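Local coordinates for protein cysteine hydrolase (PDB 6KUA) that probably hydrolyses nicotinamide to nicotinic acid and ammonia, as a zinc-containing nicotinamidase of the isochorismatase-like cysteine hydrolases, at residues 10-13 and 14-17. Sequence-based numbering, arbitrary orientation.
Sequences DYSY and DFIA
Ile-16 packs on the ring of Tyr-11 and Ala-17 on that of Tyr-13, so that each ring is covered on one face by an aliphatic group from the end of the short helix 13-16 or just beyond it. Ile-16 CG1 makes a CH-pi contact with the Tyr-11 ring, 3.9 Å from its centroid and displaced toward the rim, while Ile-16 CD1 is 3.7 Å from Tyr-11 CE1. The Tyr-13 ring receives Ala-17 CB 3.6 Å from its centroid; with CG anti to the backbone N (chi1 -177°), the Tyr-13 ring presents one face to this methyl.

Backbone bonds close the turn. Ala-17 N donates to Tyr-13 O at 2.9 Å, nearly straight at 162°, and Ile-16 N reaches the same oxygen from the same face of the carbonyl plane, but from well above it. Weak bonds from Phe-15 N and Ile-16 N converge on Ser-12 O. Ser-12 is the N-cap: its OG accepts a long, weak bond from Phe-15 N (3.5 Å).

The Phe-15 ring lies against Asp-10, just after strand 4-9, with CD2 3.6 Å from Asp-10 O and CE2 near the Asp-10 carboxylate, whose plane is inclined 61° to the ring. That carboxylate is held by a salt bridge from OD2 to Lys-104 NZ and a hydrogen bond from Asp-54 N to OD1, while Tyr-11 OH is bonded to Gly-28 O.

This N-capped single turn follows strand 4-9, the central strand of the parallel sheet in the isochorismatase-like alpha/beta fold, and brings the Phe-15 side chain to about 5 Å from the bound zinc ion.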
loop_
_atom_site.group_PDB
_atom_site.type_symbol
_atom_site.label_atom_id
_atom_site.label_comp_id
_atom_site.label_asym_id
_atom_site.label_seq_id
_atom_site.Cartn_x
_atom_site.Cartn_y
_atom_site.Cartn_z
ATOM N N ASP A 10 -8.483 -11.307 -15.972
ATOM C CA ASP A 10 -9.823 -10.992 -16.489
ATOM C C ASP A 10 -10.176 -11.718 -17.785
ATOM O O ASP A 10 -10.775 -11.142 -18.700
ATOM C CB ASP A 10 -9.985 -9.483 -16.659
ATOM C CG ASP A 10 -10.340 -8.811 -15.365
ATOM O OD1 ASP A 10 -11.309 -9.265 -14.715
ATOM O OD2 ASP A 10 -9.638 -7.853 -14.976
ATOM N N TYR A 11 -9.856 -13.010 -17.858
ATOM C CA TYR A 11 -10.171 -13.785 -19.059
ATOM C C TYR A 11 -11.553 -14.432 -18.940
ATOM O O TYR A 11 -11.711 -15.649 -18.981
ATOM C CB TYR A 11 -9.097 -14.830 -19.319
ATOM C CG TYR A 11 -9.092 -15.238 -20.764
ATOM C CD1 TYR A 11 -8.586 -14.384 -21.731
ATOM C CD2 TYR A 11 -9.646 -16.446 -21.170
ATOM C CE1 TYR A 11 -8.594 -14.729 -23.059
ATOM C CE2 TYR A 11 -9.669 -16.806 -22.504
ATOM C CZ TYR A 11 -9.140 -15.942 -23.442
ATOM O OH TYR A 11 -9.136 -16.284 -24.765
ATOM N N SER A 12 -12.561 -13.580 -18.799
ATOM C CA SER A 12 -13.927 -14.003 -18.531
ATOM C C SER A 12 -14.789 -13.922 -19.784
ATOM O O SER A 12 -14.473 -13.215 -20.747
ATOM C CB SER A 12 -14.555 -13.142 -17.438
ATOM O OG SER A 12 -14.942 -11.891 -17.964
ATOM N N TYR A 13 -15.905 -14.657 -19.740
ATOM C CA TYR A 13 -16.877 -14.652 -20.832
ATOM C C TYR A 13 -17.328 -13.231 -21.177
ATOM O O TYR A 13 -17.414 -12.869 -22.357
ATOM C CB TYR A 13 -18.068 -15.538 -20.442
ATOM C CG TYR A 13 -19.162 -15.709 -21.486
ATOM C CD1 TYR A 13 -19.086 -16.714 -22.450
ATOM C CD2 TYR A 13 -20.290 -14.888 -21.483
ATOM C CE1 TYR A 13 -20.091 -16.883 -23.397
ATOM C CE2 TYR A 13 -21.302 -15.049 -22.425
ATOM C CZ TYR A 13 -21.197 -16.047 -23.380
ATOM O OH TYR A 13 -22.198 -16.205 -24.318
ATOM N N ASP A 14 -17.599 -12.404 -20.163
ATOM C CA ASP A 14 -18.105 -11.055 -20.416
ATOM C C ASP A 14 -17.105 -10.195 -21.179
ATOM O O ASP A 14 -17.512 -9.293 -21.920
ATOM C CB ASP A 14 -18.480 -10.371 -19.100
ATOM C CG ASP A 14 -19.946 -10.528 -18.763
ATOM O OD1 ASP A 14 -20.721 -10.937 -19.660
ATOM O OD2 ASP A 14 -20.326 -10.250 -17.603
ATOM N N PHE A 15 -15.799 -10.449 -21.014
ATOM C CA PHE A 15 -14.782 -9.675 -21.712
ATOM C C PHE A 15 -14.365 -10.285 -23.042
ATOM O O PHE A 15 -13.857 -9.558 -23.902
ATOM C CB PHE A 15 -13.520 -9.514 -20.846
ATOM C CG PHE A 15 -13.625 -8.438 -19.802
ATOM C CD1 PHE A 15 -13.831 -7.118 -20.166
ATOM C CD2 PHE A 15 -13.512 -8.749 -18.453
ATOM C CE1 PHE A 15 -13.932 -6.126 -19.205
ATOM C CE2 PHE A 15 -13.615 -7.761 -17.482
ATOM C CZ PHE A 15 -13.823 -6.448 -17.859
ATOM N N ILE A 16 -14.541 -11.593 -23.230
ATOM C CA ILE A 16 -13.952 -12.305 -24.358
ATOM C C ILE A 16 -14.996 -12.694 -25.401
ATOM O O ILE A 16 -14.718 -12.651 -26.603
ATOM C CB ILE A 16 -13.170 -13.548 -23.874
ATOM C CG1 ILE A 16 -12.114 -13.143 -22.839
ATOM C CG2 ILE A 16 -12.495 -14.264 -25.046
ATOM C CD1 ILE A 16 -11.172 -12.086 -23.346
ATOM N N ALA A 17 -16.196 -13.076 -24.965
ATOM C CA ALA A 17 -17.180 -13.672 -25.859
ATOM C C ALA A 17 -17.881 -12.613 -26.703
ATOM O O ALA A 17 -18.075 -11.474 -26.271
ATOM C CB ALA A 17 -18.210 -14.464 -25.057
#